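PDB 5HG0: pantothenate synthetase from Francisella tularensis subsp. tularensis, which probably catalyses the ATP-dependent condensation of pantoate with beta-alanine to pantothenate, by way of a pantoyl-adenylate intermediate. Local coordinates for residues 125-130 with 154-159; 145-150 with 171-176; 150-155 with 251-256. One frame throughout, in Å; residues are numbered along the deposited sequence.

Contact 1. Residues 125-130 with 154-159; sequences PGHFSG and YQQVML. With SAM (S-adenosylmethionine), chain D.
Phe-128 and Leu-159 carry the centre of this buried contact between two helix starts. Leu-159 sets one methyl, CD1, over a face of the phenyl ring, 3.6 Å from the centroid of the Phe-128 ring and 17° off its normal. This CH-pi contact is offset toward the rim, so CD1 lies closest to Phe-128 CG, at 3.5 Å. The far end of the same ring meets Gln-155, whose CB is 3.6 Å from Phe-128 CZ; the two side chains cross at about a right angle, with ring and amide planes 79° apart. The Gln-155 amide is occupied elsewhere: its NE2 bonds to the carbonyls of Ile-115 and Ile-118 and its OE1 to the Glu-120 amide, which fixes the chain that borders the ring.

Gln-156 leaves the helix in another direction. With CG anti to the backbone N (chi1 179°) and the chain extended beyond it, its OE1 accepts a weak 3.1 Å hydrogen bond from N of the bound S-adenosylmethionine. Gln-156 is predicted to bind pantoate, and the ligand's amino end therefore probably lies near that pocket. His-127 lines the same side, its ND1 bonded to the carbonyl of Gln-63, another predicted substrate residue.

The contact joins the N-terminal turns of helices 127-142 and 154-166, with Pro-111 of strand 107-111 against Phe-128 and Leu-132 against Leu-159.

Contact 2. Residues 145-150 with 171-176; sequences NNLYLG and TKIIVC. With SAM (S-adenosylmethionine), chain D.
Two neighbouring parallel strands, 146-150 and 172-176, pair here at one margin of the six-stranded parallel sheet, the Rossmann-like nucleotide-binding sheet of the HUP class, joined by helix 154-166 in a beta-alpha-beta unit. Five backbone hydrogen bonds run from Lys-172 N to Asn-145 O at one end to Cys-176 N to Leu-149 O at the other; Ile-174 N to Leu-147 O, at 2.7 Å, is the shortest. The segment axes are 27° apart.

On the face bearing Tyr-148, Ile-174 lies alongside the tyrosine and points the same way. Its CB is 3.5 Å from Tyr-148 CD2, while CD1 sits over the ring face, 4.1 Å from the Tyr-148 centroid. That methyl also reaches Asn-146 OD1, at 3.5 Å; Asn-146 ND2 is hydrogen-bonded to Asn-50 OD1. Tyr-148 OH is hydrogen-bonded to Asn-50 ND2 and Glu-49 OE2, which anchors the far end of the ring. On the other face, Leu-149 CD1 meets Ile-173 CG2 at 3.6 Å.

At the strand end, Gly-150 N makes weak hydrogen bonds to both ribose hydroxyls of S-adenosylmethionine.

Helix 37-49 covers the Tyr-148 face and helix 154-166 the Leu-147 face, while strand 26-31 continues the sheet beyond strand 146-150.

Contact 3. Residues 150-155 with 251-256; sequences GEKDYQ and RLIDNF. With SAM (S-adenosylmethionine), chain D.
One direct side-chain-to-backbone hydrogen bond links the segments: Asn-255 ND2 donates to Glu-151 O at 3.2 Å. It is nearly straight, 172° at the hydrogen; the acceptor lies in the amide plane of Asn-255, and the donor meets a lone pair in the plane of the carbonyl. The Lys-152 carbonyl lies closer still, with its O 2.8 Å from Asn-255 ND2. At the other end of the amide, OD1 accepts from Arg-240 NH2, so both ends of the asparagine are held, which supports the modelled orientation of the amide. A water lies 2.8 Å from Asn-255 O and, more weakly, near Glu-151 OE2.

Van der Waals contacts flank the amide. Tyr-154 CB packs 3.7 Å from Asn-255 ND2, the two side chains crossing at about a right angle. Two residues earlier on strand 250-257, Ile-253 turns toward the loop; its CG1 stands between the backbone N and the carbonyl carbon (chi1 67°), and CD1 comes to 3.6 Å from Asp-153 OD1. The aliphatic part of Lys-152 lies beside the same isoleucine, more loosely.

Ligand contacts lie on the loop itself. Asp-153 OD2 accepts a 3.1 Å hydrogen bond from O2' of S-adenosylmethionine, and the bent chain of Lys-152 brings NZ to 3.3 Å from N7 of the ligand's adenine.

Residues 150-153 are predicted to bind ATP, and the ligand's adenosine contacts are consistent with that role. Asn-255 bonds to the backbone of the loop, whereas Asp-153 OD2 and Lys-152 NZ face the nucleoside, so strand 250-257 is joined to the turn that meets ribose and adenine by a bond that does not use those ligand-facing groups.

Overall arrangement
Each contact has one segment on the continuous run 145-159, which passes beside the bound S-adenosylmethionine. Strand 146-150 of contact 2 ends at Gly-150, where contact 3 begins, and the loop then enters helix 154-166, which contact 1 joins to helix 127-142. The centres of contacts 1 and 3 are 11 Å apart, and contact 2 lies 16 Å from each. Val-157 ties them together, its CG2 3.3 Å from Gly-150 O and its CG1 3.6 Å from Val-175 CG2; Glu-151 N also approaches Cys-176 O, at 2.8 Å, in a probable hydrogen bond. Contacts 2 and 3 address the ligand's adenosine, contact 1 its amino end, consistent with adjoining ATP and pantoate sites.

Contact 1. Residues 125-130 with 154-159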
# COMPACT_ATOMS: atom_id res chain seq x y z
N PRO B 125 -8.04 -12.23 12.39
CA PRO B 125 -6.81 -11.42 12.43
C PRO B 125 -5.95 -11.65 11.19
O PRO B 125 -5.72 -12.79 10.79
CB PRO B 125 -6.11 -11.89 13.71
CG PRO B 125 -7.15 -12.62 14.49
CD PRO B 125 -8.07 -13.22 13.47
N GLY B 126 -5.49 -10.55 10.59
CA GLY B 126 -4.67 -10.61 9.40
C GLY B 126 -5.44 -10.71 8.10
O GLY B 126 -4.84 -10.52 7.04
N HIS B 127 -6.74 -10.98 8.16
CA HIS B 127 -7.52 -11.14 6.93
C HIS B 127 -7.56 -9.85 6.12
O HIS B 127 -7.27 -9.85 4.92
CB HIS B 127 -8.94 -11.60 7.27
CG HIS B 127 -9.92 -11.38 6.16
ND1 HIS B 127 -9.86 -12.05 4.96
CD2 HIS B 127 -10.98 -10.54 6.07
CE1 HIS B 127 -10.84 -11.64 4.18
NE2 HIS B 127 -11.54 -10.73 4.83
N PHE B 128 -7.92 -8.74 6.77
CA PHE B 128 -8.07 -7.48 6.05
C PHE B 128 -6.75 -6.99 5.47
O PHE B 128 -6.74 -6.37 4.39
CB PHE B 128 -8.69 -6.43 6.97
CG PHE B 128 -10.17 -6.60 7.17
CD1 PHE B 128 -10.96 -7.11 6.16
CD2 PHE B 128 -10.76 -6.27 8.38
CE1 PHE B 128 -12.32 -7.27 6.34
CE2 PHE B 128 -12.11 -6.43 8.57
CZ PHE B 128 -12.90 -6.93 7.55
N SER B 129 -5.63 -7.24 6.15
CA SER B 129 -4.33 -6.88 5.59
C SER B 129 -4.04 -7.66 4.32
O SER B 129 -3.56 -7.10 3.33
CB SER B 129 -3.23 -7.10 6.63
OG SER B 129 -1.95 -6.89 6.05
N GLY B 130 -4.31 -8.97 4.33
CA GLY B 130 -4.08 -9.77 3.14
C GLY B 130 -5.00 -9.38 2.00
O GLY B 130 -4.58 -9.31 0.84
N TYR B 154 -19.26 -6.22 3.94
CA TYR B 154 -19.50 -4.79 4.10
C TYR B 154 -18.25 -4.04 4.54
O TYR B 154 -17.94 -2.98 4.00
CB TYR B 154 -20.64 -4.56 5.10
CG TYR B 154 -21.19 -3.16 5.07
CD1 TYR B 154 -22.12 -2.78 4.10
CD2 TYR B 154 -20.79 -2.21 5.99
CE1 TYR B 154 -22.62 -1.50 4.06
CE2 TYR B 154 -21.29 -0.92 5.96
CZ TYR B 154 -22.21 -0.57 4.99
OH TYR B 154 -22.71 0.71 4.96
N GLN B 155 -17.52 -4.57 5.53
CA GLN B 155 -16.27 -3.94 5.92
C GLN B 155 -15.26 -3.96 4.78
O GLN B 155 -14.50 -3.01 4.60
CB GLN B 155 -15.70 -4.64 7.16
CG GLN B 155 -16.56 -4.50 8.40
CD GLN B 155 -16.08 -5.38 9.54
OE1 GLN B 155 -16.44 -6.56 9.62
NE2 GLN B 155 -15.27 -4.82 10.43
N GLN B 156 -15.25 -5.05 4.00
CA GLN B 156 -14.36 -5.12 2.84
C GLN B 156 -14.66 -4.01 1.85
O GLN B 156 -13.74 -3.42 1.27
CB GLN B 156 -14.50 -6.49 2.18
CG GLN B 156 -13.64 -6.67 0.94
CD GLN B 156 -13.65 -8.10 0.42
OE1 GLN B 156 -12.93 -8.96 0.93
NE2 GLN B 156 -14.47 -8.36 -0.59
N VAL B 157 -15.94 -3.70 1.64
CA VAL B 157 -16.31 -2.61 0.75
C VAL B 157 -15.80 -1.28 1.29
O VAL B 157 -15.22 -0.47 0.56
CB VAL B 157 -17.84 -2.58 0.54
CG1 VAL B 157 -18.26 -1.30 -0.16
CG2 VAL B 157 -18.28 -3.78 -0.28
N MSE B 158 -16.00 -1.04 2.58
CA MSE B 158 -15.59 0.22 3.21
C MSE B 158 -14.08 0.40 3.19
O MSE B 158 -13.59 1.51 2.98
CB MSE B 158 -16.10 0.28 4.65
CG MSE B 158 -17.57 0.65 4.78
SE MSE B 158 -18.18 0.68 6.64
CE MSE B 158 -16.99 2.05 7.33
N LEU B 159 -13.34 -0.68 3.42
CA LEU B 159 -11.88 -0.59 3.44
C LEU B 159 -11.32 -0.37 2.04
O LEU B 159 -10.37 0.40 1.87
CB LEU B 159 -11.29 -1.85 4.07
CG LEU B 159 -11.55 -2.05 5.56
CD1 LEU B 159 -11.06 -3.41 6.02
CD2 LEU B 159 -10.90 -0.95 6.38
N SAM D . -11.77 -11.13 -0.91
CA SAM D . -11.52 -11.72 -2.22
C SAM D . -10.47 -10.93 -3.00
O SAM D . -10.78 -10.07 -3.82
OXT SAM D . -9.27 -11.15 -2.83
CB SAM D . -12.83 -11.88 -2.99
CG SAM D . -13.82 -12.76 -2.24
SD SAM D . -15.51 -12.89 -2.89
CE SAM D . -15.50 -14.64 -3.39
C5' SAM D . -15.53 -12.06 -4.50
C4' SAM D . -16.63 -11.01 -4.64
O4' SAM D . -17.92 -11.59 -4.73
C3' SAM D . -16.64 -10.06 -3.45
O3' SAM D . -16.67 -8.74 -3.91
C2' SAM D . -17.95 -10.36 -2.74
O2' SAM D . -18.50 -9.20 -2.16
C1' SAM D . -18.81 -10.89 -3.88
N9 SAM D . -19.89 -11.74 -3.34
C8 SAM D . -19.74 -12.90 -2.64
N7 SAM D . -20.96 -13.37 -2.32
C5 SAM D . -21.89 -12.51 -2.79
C6 SAM D . -23.28 -12.52 -2.73
N6 SAM D . -23.92 -13.51 -2.11
N1 SAM D . -23.98 -11.49 -3.32
C2 SAM D . -23.31 -10.47 -3.96
N3 SAM D . -21.93 -10.47 -4.01
C4 SAM D . -21.23 -11.48 -3.44

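Contact 2. Residues 145-150 with 171-176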
# COMPACT_ATOMS: atom_id res chain seq x y z
N ASN B 145 -11.59 1.04 -14.99
CA ASN B 145 -12.42 2.23 -14.77
C ASN B 145 -13.41 1.99 -13.64
O ASN B 145 -13.66 2.90 -12.83
CB ASN B 145 -13.16 2.60 -16.05
CG ASN B 145 -12.22 2.96 -17.19
OD1 ASN B 145 -12.12 2.23 -18.17
ND2 ASN B 145 -11.54 4.09 -17.06
N ASN B 146 -13.98 0.79 -13.56
CA ASN B 146 -15.04 0.48 -12.62
C ASN B 146 -14.70 -0.80 -11.87
O ASN B 146 -14.30 -1.79 -12.49
CB ASN B 146 -16.38 0.33 -13.35
CG ASN B 146 -16.89 1.65 -13.91
OD1 ASN B 146 -16.99 2.64 -13.20
ND2 ASN B 146 -17.19 1.66 -15.21
N LEU B 147 -14.87 -0.77 -10.55
CA LEU B 147 -14.66 -1.93 -9.69
C LEU B 147 -15.99 -2.30 -9.04
O LEU B 147 -16.66 -1.44 -8.46
CB LEU B 147 -13.61 -1.63 -8.63
CG LEU B 147 -13.40 -2.69 -7.55
CD1 LEU B 147 -12.83 -3.96 -8.15
CD2 LEU B 147 -12.50 -2.16 -6.43
N TYR B 148 -16.35 -3.57 -9.12
CA TYR B 148 -17.65 -4.05 -8.65
C TYR B 148 -17.45 -4.94 -7.44
O TYR B 148 -16.67 -5.90 -7.48
CB TYR B 148 -18.39 -4.78 -9.76
CG TYR B 148 -18.71 -3.87 -10.93
CD1 TYR B 148 -17.76 -3.62 -11.92
CD2 TYR B 148 -19.93 -3.22 -11.01
CE1 TYR B 148 -18.04 -2.77 -12.97
CE2 TYR B 148 -20.22 -2.37 -12.07
CZ TYR B 148 -19.27 -2.15 -13.04
OH TYR B 148 -19.55 -1.31 -14.09
N LEU B 149 -18.16 -4.62 -6.35
CA LEU B 149 -18.02 -5.30 -5.07
C LEU B 149 -19.39 -5.69 -4.55
O LEU B 149 -20.37 -4.97 -4.75
CB LEU B 149 -17.31 -4.41 -4.05
CG LEU B 149 -15.90 -3.93 -4.42
CD1 LEU B 149 -15.41 -2.89 -3.42
CD2 LEU B 149 -14.94 -5.10 -4.48
N GLY B 150 -19.46 -6.84 -3.88
CA GLY B 150 -20.70 -7.29 -3.29
C GLY B 150 -20.91 -6.72 -1.90
O GLY B 150 -19.96 -6.49 -1.15
N THR B 171 -10.55 4.87 -9.97
CA THR B 171 -11.52 3.81 -10.19
C THR B 171 -12.78 4.10 -9.39
O THR B 171 -12.70 4.44 -8.20
CB THR B 171 -10.95 2.44 -9.78
OG1 THR B 171 -9.89 2.07 -10.68
CG2 THR B 171 -12.03 1.38 -9.81
N LYS B 172 -13.93 4.00 -10.04
CA LYS B 172 -15.22 4.10 -9.36
C LYS B 172 -15.61 2.74 -8.81
O LYS B 172 -15.39 1.71 -9.46
CB LYS B 172 -16.29 4.62 -10.32
CG LYS B 172 -17.66 4.82 -9.68
CD LYS B 172 -18.69 5.23 -10.72
CE LYS B 172 -20.10 5.18 -10.15
NZ LYS B 172 -21.14 5.43 -11.19
N ILE B 173 -16.18 2.73 -7.61
CA ILE B 173 -16.55 1.50 -6.92
C ILE B 173 -18.06 1.37 -6.95
O ILE B 173 -18.78 2.24 -6.44
CB ILE B 173 -16.02 1.49 -5.47
CG1 ILE B 173 -14.49 1.45 -5.47
CG2 ILE B 173 -16.60 0.30 -4.72
CD1 ILE B 173 -13.88 1.47 -4.09
N ILE B 174 -18.55 0.29 -7.55
CA ILE B 174 -19.97 -0.00 -7.65
C ILE B 174 -20.28 -1.17 -6.72
O ILE B 174 -19.78 -2.28 -6.92
CB ILE B 174 -20.38 -0.33 -9.10
CG1 ILE B 174 -20.13 0.87 -10.02
CG2 ILE B 174 -21.85 -0.76 -9.15
CD1 ILE B 174 -18.77 0.85 -10.71
N VAL B 175 -21.09 -0.91 -5.70
CA VAL B 175 -21.46 -1.92 -4.72
C VAL B 175 -22.79 -2.52 -5.12
O VAL B 175 -23.73 -1.81 -5.48
CB VAL B 175 -21.54 -1.30 -3.30
CG1 VAL B 175 -21.78 -2.39 -2.27
CG2 VAL B 175 -20.27 -0.52 -3.01
N CYS B 176 -22.87 -3.85 -5.06
CA CYS B 176 -24.06 -4.57 -5.51
C CYS B 176 -24.73 -5.28 -4.34
O CYS B 176 -24.06 -5.74 -3.42
CB CYS B 176 -23.69 -5.59 -6.60
SG CYS B 176 -22.82 -4.88 -8.02
N SAM D . -11.77 -11.13 -0.91
CA SAM D . -11.52 -11.72 -2.22
C SAM D . -10.47 -10.93 -3.00
O SAM D . -10.78 -10.07 -3.82
OXT SAM D . -9.27 -11.15 -2.83
CB SAM D . -12.83 -11.88 -2.99
CG SAM D . -13.82 -12.76 -2.24
SD SAM D . -15.51 -12.89 -2.89
CE SAM D . -15.50 -14.64 -3.39
C5' SAM D . -15.53 -12.06 -4.50
C4' SAM D . -16.63 -11.01 -4.64
O4' SAM D . -17.92 -11.59 -4.73
C3' SAM D . -16.64 -10.06 -3.45
O3' SAM D . -16.67 -8.74 -3.91
C2' SAM D . -17.95 -10.36 -2.74
O2' SAM D . -18.50 -9.20 -2.16
C1' SAM D . -18.81 -10.89 -3.88
N9 SAM D . -19.89 -11.74 -3.34
C8 SAM D . -19.74 -12.90 -2.64
N7 SAM D . -20.96 -13.37 -2.32
C5 SAM D . -21.89 -12.51 -2.79
C6 SAM D . -23.28 -12.52 -2.73
N6 SAM D . -23.92 -13.51 -2.11
N1 SAM D . -23.98 -11.49 -3.32
C2 SAM D . -23.31 -10.47 -3.96
N3 SAM D . -21.93 -10.47 -4.01
C4 SAM D . -21.23 -11.48 -3.44

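Contact 3. Residues 150-155 with 251-256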
# COMPACT_ATOMS: atom_id res chain seq x y z
N GLY B 150 -19.46 -6.84 -3.88
CA GLY B 150 -20.70 -7.29 -3.29
C GLY B 150 -20.91 -6.72 -1.90
O GLY B 150 -19.96 -6.49 -1.15
N GLU B 151 -22.18 -6.51 -1.56
CA GLU B 151 -22.54 -5.94 -0.26
C GLU B 151 -22.33 -6.91 0.89
O GLU B 151 -22.29 -6.49 2.05
CB GLU B 151 -24.00 -5.47 -0.29
CG GLU B 151 -24.44 -4.62 0.89
CD GLU B 151 -25.93 -4.34 0.85
OE1 GLU B 151 -26.33 -3.19 1.13
OE2 GLU B 151 -26.70 -5.27 0.52
N LYS B 152 -22.18 -8.21 0.60
CA LYS B 152 -22.09 -9.21 1.66
C LYS B 152 -20.86 -8.99 2.54
O LYS B 152 -20.90 -9.27 3.74
CB LYS B 152 -22.07 -10.62 1.07
CG LYS B 152 -22.04 -11.72 2.12
CD LYS B 152 -22.14 -13.10 1.49
CE LYS B 152 -20.96 -13.96 1.88
NZ LYS B 152 -20.27 -14.52 0.68
N ASP B 153 -19.77 -8.50 1.97
CA ASP B 153 -18.56 -8.20 2.73
C ASP B 153 -18.50 -6.68 2.94
O ASP B 153 -17.80 -5.95 2.25
CB ASP B 153 -17.33 -8.73 2.02
CG ASP B 153 -17.45 -10.21 1.68
OD1 ASP B 153 -17.26 -11.04 2.59
OD2 ASP B 153 -17.74 -10.53 0.51
N TYR B 154 -19.26 -6.22 3.94
CA TYR B 154 -19.50 -4.79 4.10
C TYR B 154 -18.25 -4.04 4.54
O TYR B 154 -17.94 -2.98 4.00
CB TYR B 154 -20.64 -4.56 5.10
CG TYR B 154 -21.19 -3.16 5.07
CD1 TYR B 154 -22.12 -2.78 4.10
CD2 TYR B 154 -20.79 -2.21 5.99
CE1 TYR B 154 -22.62 -1.50 4.06
CE2 TYR B 154 -21.29 -0.92 5.96
CZ TYR B 154 -22.21 -0.57 4.99
OH TYR B 154 -22.71 0.71 4.96
N GLN B 155 -17.52 -4.57 5.53
CA GLN B 155 -16.27 -3.94 5.92
C GLN B 155 -15.26 -3.96 4.78
O GLN B 155 -14.50 -3.01 4.60
CB GLN B 155 -15.70 -4.64 7.16
CG GLN B 155 -16.56 -4.50 8.40
CD GLN B 155 -16.08 -5.38 9.54
OE1 GLN B 155 -16.44 -6.56 9.62
NE2 GLN B 155 -15.27 -4.82 10.43
N ARG B 251 -17.95 -21.74 8.18
CA ARG B 251 -18.18 -20.43 8.77
C ARG B 251 -19.02 -19.59 7.81
O ARG B 251 -18.70 -19.49 6.62
CB ARG B 251 -16.85 -19.72 9.07
CG ARG B 251 -17.01 -18.36 9.73
CD ARG B 251 -15.67 -17.75 10.09
NE ARG B 251 -15.82 -16.55 10.91
CZ ARG B 251 -15.83 -15.31 10.44
NH1 ARG B 251 -15.97 -14.29 11.27
NH2 ARG B 251 -15.68 -15.09 9.14
N LEU B 252 -20.08 -18.98 8.34
CA LEU B 252 -20.99 -18.17 7.55
C LEU B 252 -21.07 -16.77 8.15
O LEU B 252 -21.14 -16.61 9.37
CB LEU B 252 -22.40 -18.79 7.51
CG LEU B 252 -22.61 -20.14 6.83
CD1 LEU B 252 -22.15 -21.30 7.70
CD2 LEU B 252 -24.08 -20.31 6.44
N ILE B 253 -21.06 -15.76 7.28
CA ILE B 253 -21.19 -14.37 7.68
C ILE B 253 -22.36 -13.76 6.93
O ILE B 253 -22.75 -14.21 5.85
CB ILE B 253 -19.91 -13.55 7.44
CG1 ILE B 253 -19.63 -13.41 5.95
CG2 ILE B 253 -18.73 -14.19 8.16
CD1 ILE B 253 -18.54 -12.42 5.63
N ASP B 254 -22.92 -12.70 7.51
CA ASP B 254 -24.01 -11.97 6.87
C ASP B 254 -24.15 -10.61 7.54
O ASP B 254 -23.79 -10.42 8.70
CB ASP B 254 -25.33 -12.74 6.95
CG ASP B 254 -26.37 -12.20 5.98
OD1 ASP B 254 -26.00 -11.40 5.10
OD2 ASP B 254 -27.55 -12.59 6.09
N ASN B 255 -24.68 -9.66 6.77
CA ASN B 255 -25.05 -8.35 7.28
C ASN B 255 -26.26 -7.87 6.49
O ASN B 255 -26.39 -8.15 5.30
CB ASN B 255 -23.90 -7.35 7.18
CG ASN B 255 -23.65 -6.88 5.76
OD1 ASN B 255 -24.25 -5.91 5.30
ND2 ASN B 255 -22.75 -7.56 5.06
N PHE B 256 -27.14 -7.14 7.17
CA PHE B 256 -28.36 -6.67 6.53
C PHE B 256 -28.93 -5.50 7.32
O PHE B 256 -28.65 -5.33 8.51
CB PHE B 256 -29.40 -7.79 6.41
CG PHE B 256 -29.55 -8.62 7.65
CD1 PHE B 256 -30.27 -8.16 8.73
CD2 PHE B 256 -28.97 -9.88 7.72
CE1 PHE B 256 -30.41 -8.93 9.87
CE2 PHE B 256 -29.10 -10.66 8.85
CZ PHE B 256 -29.82 -10.19 9.93
N SAM D . -11.77 -11.13 -0.91
CA SAM D . -11.52 -11.72 -2.22
C SAM D . -10.47 -10.93 -3.00
O SAM D . -10.78 -10.07 -3.82
OXT SAM D . -9.27 -11.15 -2.83
CB SAM D . -12.83 -11.88 -2.99
CG SAM D . -13.82 -12.76 -2.24
SD SAM D . -15.51 -12.89 -2.89
CE SAM D . -15.50 -14.64 -3.39
C5' SAM D . -15.53 -12.06 -4.50
C4' SAM D . -16.63 -11.01 -4.64
O4' SAM D . -17.92 -11.59 -4.73
C3' SAM D . -16.64 -10.06 -3.45
O3' SAM D . -16.67 -8.74 -3.91
C2' SAM D . -17.95 -10.36 -2.74
O2' SAM D . -18.50 -9.20 -2.16
C1' SAM D . -18.81 -10.89 -3.88
N9 SAM D . -19.89 -11.74 -3.34
C8 SAM D . -19.74 -12.90 -2.64
N7 SAM D . -20.96 -13.37 -2.32
C5 SAM D . -21.89 -12.51 -2.79
C6 SAM D . -23.28 -12.52 -2.73
N6 SAM D . -23.92 -13.51 -2.11
N1 SAM D . -23.98 -11.49 -3.32
C2 SAM D . -23.31 -10.47 -3.96
N3 SAM D . -21.93 -10.47 -4.01
C4 SAM D . -21.23 -11.48 -3.44
O HOH W 1 -25.67 -7.62 2.68